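PDB 4HJI: CS1 fimbrial subunit A, which is the pilin subunit of CS1 fimbriae, the surface filaments that enable enterotoxigenic Escherichia coli to colonize the epithelium of host organs. Local coordinates for residues D75-N80 / T85-V90; A95-S100 / S108-F113. One frame throughout, in Å; residues are numbered along the deposited sequence.

Contact 1 (D75-N80 / T85-V90); sequences DPVLSN and TLQIPV
The carbonyl oxygen of Leu-78 takes one hydrogen bond, from Ile-88 N (2.8 Å), and a weaker CA-H...O contact from Gln-87 CA at 3.3 Å. In return Leu-78 N donates to Ile-88 O (2.9 Å), which makes this a hydrogen-bonded antiparallel pair. Further along, Asn-80 N bonds to Leu-86 O at 2.8 Å. At the other end, Val-90 N bonds to Pro-76 O at 3.1 Å. On the buried face, Val-90 CG2 sits against Leu-78 CG at 3.6 Å, the two side chains crossing at about a right angle. Ala-131 covers both Leu-78 and Ile-88. On the partly exposed face, Val-77 CG1 is anti to its backbone N (chi1 -172°). That places it beside Ile-88 O (3.2 Å) and against Gln-87 CB (3.3 Å), while Gln-87 extends past it and gives NE2 to Pro-84 O. Asn-80 OD1 turns back into the loop and accepts the N-H groups of Leu-82, an Asx turn, and of Asn-83. Together this is an antiparallel beta hairpin with one face toward the core, consistent with the immunoglobulin-like fold of chaperone-usher pilins.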
loop_
_atom_site.group_PDB
_atom_site.type_symbol
_atom_site.label_atom_id
_atom_site.label_comp_id
_atom_site.label_asym_id
_atom_site.label_seq_id
_atom_site.Cartn_x
_atom_site.Cartn_y
_atom_site.Cartn_z
ATOM N N ASP A 75 -0.284 10.644 -4.382
ATOM C CA ASP A 75 1.118 10.384 -4.072
ATOM C C ASP A 75 1.281 10.434 -2.576
ATOM O O ASP A 75 1.097 11.500 -1.983
ATOM C CB ASP A 75 2.015 11.478 -4.633
ATOM C CG ASP A 75 2.272 11.336 -6.106
ATOM O OD1 ASP A 75 1.899 10.288 -6.679
ATOM O OD2 ASP A 75 2.890 12.261 -6.699
ATOM N N PRO A 76 1.614 9.292 -1.952
ATOM C CA PRO A 76 1.737 9.315 -0.516
ATOM C C PRO A 76 3.038 9.944 -0.039
ATOM O O PRO A 76 4.114 9.694 -0.603
ATOM C CB PRO A 76 1.630 7.842 -0.132
ATOM C CG PRO A 76 2.089 7.088 -1.314
ATOM C CD PRO A 76 1.885 7.962 -2.517
ATOM N N VAL A 77 2.914 10.788 0.979
ATOM C CA VAL A 77 4.029 11.430 1.625
ATOM C C VAL A 77 3.817 11.432 3.131
ATOM O O VAL A 77 2.685 11.504 3.585
ATOM C CB VAL A 77 4.221 12.862 1.105
ATOM C CG1 VAL A 77 5.494 13.442 1.652
ATOM C CG2 VAL A 77 4.357 12.876 -0.415
ATOM N N LEU A 78 4.902 11.347 3.900
ATOM C CA LEU A 78 4.826 11.523 5.349
ATOM C C LEU A 78 5.335 12.916 5.677
ATOM O O LEU A 78 6.484 13.265 5.356
ATOM C CB LEU A 78 5.669 10.492 6.085
ATOM C CG LEU A 78 5.518 9.038 5.656
ATOM C CD1 LEU A 78 6.423 8.192 6.532
ATOM C CD2 LEU A 78 4.070 8.567 5.749
ATOM N N SER A 79 4.463 13.697 6.302
ATOM C CA SER A 79 4.750 15.065 6.703
ATOM C C SER A 79 5.175 15.100 8.165
ATOM O O SER A 79 4.547 14.459 9.018
ATOM C CB SER A 79 3.522 15.949 6.470
ATOM O OG SER A 79 3.169 15.982 5.096
ATOM N N ASN A 80 6.234 15.850 8.460
ATOM C CA ASN A 80 6.649 16.092 9.837
ATOM C C ASN A 80 5.495 16.744 10.595
ATOM O O ASN A 80 4.894 17.688 10.107
ATOM C CB ASN A 80 7.887 17.000 9.892
ATOM C CG ASN A 80 8.400 17.198 11.300
ATOM O OD1 ASN A 80 7.951 18.085 12.009
ATOM N ND2 ASN A 80 9.358 16.384 11.707
ATOM N N THR A 85 5.525 21.028 5.935
ATOM C CA THR A 85 6.261 21.316 4.708
ATOM C C THR A 85 7.412 20.323 4.535
ATOM O O THR A 85 7.820 20.034 3.411
ATOM C CB THR A 85 6.787 22.768 4.691
ATOM O OG1 THR A 85 5.731 23.680 5.011
ATOM C CG2 THR A 85 7.333 23.128 3.321
ATOM N N LEU A 86 7.912 19.786 5.651
ATOM C CA LEU A 86 9.000 18.820 5.643
ATOM C C LEU A 86 8.449 17.405 5.411
ATOM O O LEU A 86 7.733 16.856 6.256
ATOM C CB LEU A 86 9.748 18.894 6.968
ATOM C CG LEU A 86 11.064 18.147 7.014
ATOM C CD1 LEU A 86 12.085 18.897 6.176
ATOM C CD2 LEU A 86 11.533 18.027 8.450
ATOM N N GLN A 87 8.791 16.818 4.269
ATOM C CA GLN A 87 8.063 15.671 3.748
ATOM C C GLN A 87 8.980 14.556 3.262
ATOM O O GLN A 87 10.005 14.810 2.597
ATOM C CB GLN A 87 7.131 16.136 2.632
ATOM C CG GLN A 87 5.936 16.959 3.110
ATOM C CD GLN A 87 5.063 17.464 1.971
ATOM O OE1 GLN A 87 5.225 17.060 0.822
ATOM N NE2 GLN A 87 4.137 18.353 2.285
ATOM N N ILE A 88 8.605 13.317 3.580
ATOM C CA ILE A 88 9.347 12.118 3.175
ATOM C C ILE A 88 8.489 11.372 2.155
ATOM O O ILE A 88 7.367 10.976 2.467
ATOM C CB ILE A 88 9.626 11.180 4.377
ATOM C CG1 ILE A 88 10.435 11.901 5.456
ATOM C CG2 ILE A 88 10.324 9.904 3.912
ATOM C CD1 ILE A 88 10.554 11.129 6.757
ATOM N N PRO A 89 8.997 11.182 0.912
ATOM C CA PRO A 89 8.179 10.480 -0.082
ATOM C C PRO A 89 8.023 8.991 0.224
ATOM O O PRO A 89 8.922 8.371 0.800
ATOM C CB PRO A 89 8.953 10.689 -1.393
ATOM C CG PRO A 89 10.346 10.829 -0.938
ATOM C CD PRO A 89 10.320 11.552 0.368
ATOM N N VAL A 90 6.862 8.439 -0.115
ATOM C CA VAL A 90 6.565 7.029 0.138
ATOM C C VAL A 90 6.306 6.344 -1.187
ATOM O O VAL A 90 5.610 6.906 -2.050
ATOM C CB VAL A 90 5.313 6.867 1.034
ATOM C CG1 VAL A 90 4.864 5.403 1.135
ATOM C CG2 VAL A 90 5.577 7.414 2.432
#

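Contact 2 (A95-S100 / S108-F113); sequences AGKPLS and SNDLNF
Lys-97 and Asp-110 reach for each other from opposite directions and meet in a salt bridge. Lys-97 NZ lies 2.7 Å from Asp-110 OD1, nearly along the C-O axis of that oxygen. The other carboxylate oxygen is not shared: Asp-110 OD2 stays 4.4 Å from Lys-97 NZ. The carboxylate is therefore held through one oxygen and not as a two-pronged pair. Asp-110 was modelled in two conformers; the bridge is described for one, and no claim is made for the other. In this conformer Asp-110 CG points away from its own backbone N (chi1 -179°), which carries the carboxylate off the helical turn toward the lysine. Lys-97 does not run out straight. Its chain bends at chi2 (129°) and again at chi4 (138°), and NZ comes back over the turn before it. There it bonds to Ala-95 O at 2.9 Å. Ala-95 and Gly-96, both with positive phi, form the two-residue type I' turn of the hairpin that joins strand 87-94 to strand 97-98. The ammonium thus has one bond to this turn and one to the acid, which restricts where it can lie. Ile-104 and Ile-106 of strand 104-106 lie against the lysine side chain. Asp-110 belongs to a short, weakly bonded helical turn, in which Leu-111 N bonds to Ser-108 O at 3.0 Å. Leu-111 next to it is buried against Ile-106 and Gln-125. Its CB also lies over one face of the Phe-113 ring, offset toward the rim.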
loop_
_atom_site.group_PDB
_atom_site.type_symbol
_atom_site.label_atom_id
_atom_site.label_comp_id
_atom_site.label_asym_id
_atom_site.label_seq_id
_atom_site.Cartn_x
_atom_site.Cartn_y
_atom_site.Cartn_z
ATOM N N ALA A 95 2.245 -6.856 -5.541
ATOM C CA ALA A 95 2.456 -7.965 -6.465
ATOM C C ALA A 95 3.702 -7.746 -7.311
ATOM O O ALA A 95 3.719 -8.101 -8.492
ATOM C CB ALA A 95 1.228 -8.128 -7.360
ATOM N N GLY A 96 4.739 -7.137 -6.722
ATOM C CA GLY A 96 6.020 -6.941 -7.398
ATOM C C GLY A 96 6.043 -5.814 -8.424
ATOM O O GLY A 96 6.981 -5.717 -9.204
ATOM N N LYS A 97 5.011 -4.972 -8.421
ATOM C CA LYS A 97 4.909 -3.808 -9.307
ATOM C C LYS A 97 4.741 -2.521 -8.464
ATOM O O LYS A 97 3.995 -2.507 -7.497
ATOM C CB LYS A 97 3.699 -3.985 -10.228
ATOM C CG LYS A 97 3.789 -5.202 -11.140
ATOM C CD LYS A 97 2.547 -6.084 -11.085
ATOM C CE LYS A 97 2.789 -7.453 -11.727
ATOM N NZ LYS A 97 2.174 -8.543 -10.887
ATOM N N PRO A 98 5.436 -1.430 -8.831
ATOM C CA PRO A 98 5.252 -0.164 -8.127
ATOM C C PRO A 98 3.897 0.433 -8.483
ATOM O O PRO A 98 3.471 0.360 -9.644
ATOM C CB PRO A 98 6.403 0.711 -8.664
ATOM C CG PRO A 98 6.677 0.158 -9.987
ATOM C CD PRO A 98 6.467 -1.322 -9.873
ATOM N N LEU A 99 3.217 0.969 -7.479
ATOM C CA LEU A 99 1.954 1.643 -7.684
ATOM C C LEU A 99 2.175 3.147 -7.849
ATOM O O LEU A 99 3.201 3.702 -7.461
ATOM C CB LEU A 99 1.042 1.393 -6.490
ATOM C CG LEU A 99 0.676 -0.061 -6.152
ATOM C CD1 LEU A 99 -0.263 -0.102 -4.951
ATOM C CD2 LEU A 99 0.083 -0.799 -7.341
ATOM N N SER A 100 1.206 3.795 -8.483
ATOM C CA SER A 100 1.196 5.245 -8.650
ATOM C C SER A 100 -0.275 5.665 -8.770
ATOM O O SER A 100 -1.168 4.826 -8.658
ATOM C CB SER A 100 1.968 5.647 -9.896
ATOM O OG SER A 100 1.317 5.173 -11.055
ATOM N N SER A 108 -5.534 -11.854 -14.293
ATOM C CA SER A 108 -6.019 -12.992 -13.504
ATOM C C SER A 108 -5.031 -14.162 -13.465
ATOM O O SER A 108 -4.877 -14.785 -12.428
ATOM C CB SER A 108 -7.396 -13.457 -13.993
ATOM O OG SER A 108 -7.412 -13.696 -15.386
ATOM N N ASN A 109 -4.337 -14.455 -14.570
ATOM C CA ASN A 109 -3.383 -15.565 -14.560
ATOM C C ASN A 109 -2.229 -15.392 -13.553
ATOM O O ASN A 109 -1.728 -16.370 -13.022
ATOM C CB ASN A 109 -2.850 -15.856 -15.972
ATOM C CG ASN A 109 -3.923 -16.406 -16.885
ATOM O OD1 ASN A 109 -4.728 -17.241 -16.475
ATOM N ND2 ASN A 109 -3.940 -15.947 -18.132
ATOM N N ASP A 110 -1.834 -14.145 -13.306
ATOM C CA ASP A 110 -0.764 -13.827 -12.362
ATOM C C ASP A 110 -1.238 -13.845 -10.898
ATOM O O ASP A 110 -0.417 -13.823 -9.983
ATOM C CB ASP A 110 -0.164 -12.457 -12.700
ATOM C CG ASP A 110 0.977 -12.071 -11.774
ATOM O OD1 ASP A 110 1.438 -10.912 -11.851
ATOM O OD2 ASP A 110 1.413 -12.917 -10.964
ATOM N N LEU A 111 -2.554 -13.881 -10.682
ATOM C CA LEU A 111 -3.120 -13.950 -9.324
ATOM C C LEU A 111 -3.372 -15.373 -8.847
ATOM O O LEU A 111 -3.570 -15.591 -7.655
ATOM C CB LEU A 111 -4.391 -13.120 -9.237
ATOM C CG LEU A 111 -4.108 -11.612 -9.310
ATOM C CD1 LEU A 111 -5.349 -10.853 -9.744
ATOM C CD2 LEU A 111 -3.561 -11.055 -8.002
ATOM N N ASN A 112 -3.356 -16.341 -9.767
ATOM C CA ASN A 112 -3.466 -17.759 -9.414
ATOM C C ASN A 112 -4.674 -18.033 -8.512
ATOM O O ASN A 112 -4.521 -18.568 -7.416
ATOM C CB ASN A 112 -2.191 -18.240 -8.706
ATOM C CG ASN A 112 -0.941 -18.025 -9.528
ATOM O OD1 ASN A 112 -0.810 -18.538 -10.641
ATOM N ND2 ASN A 112 0.004 -17.295 -8.963
ATOM N N PHE A 113 -5.862 -17.665 -8.984
ATOM C CA PHE A 113 -7.076 -17.689 -8.163
ATOM C C PHE A 113 -7.474 -19.109 -7.785
ATOM O O PHE A 113 -7.577 -19.973 -8.653
ATOM C CB PHE A 113 -8.249 -17.011 -8.884
ATOM C CG PHE A 113 -8.238 -15.503 -8.802
ATOM C CD1 PHE A 113 -8.447 -14.858 -7.586
ATOM C CD2 PHE A 113 -8.071 -14.727 -9.946
ATOM C CE1 PHE A 113 -8.450 -13.479 -7.498
ATOM C CE2 PHE A 113 -8.070 -13.343 -9.868
ATOM C CZ PHE A 113 -8.265 -12.716 -8.649
#

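In the fold
Contact 1 is a largely buried pairing, and contact 2 is a surface bridge with little area. Their centres are 26 Å apart, on opposite sides of the chain's centre. They do not touch, although the nearest atoms come within about 5 Å. They follow one another along the chain. Contact 1 joins strand 68-80 to the start of strand 87-94. Contact 2 begins where that second strand turns into strand 97-98, its neighbour in the same sheet. The chemistry differs with the place. Contact 1 relies on repeated backbone bonds backed by apolar side chains. Contact 2 has no backbone bond across it and depends on one charged pair linking strand 97-98 to a helical turn.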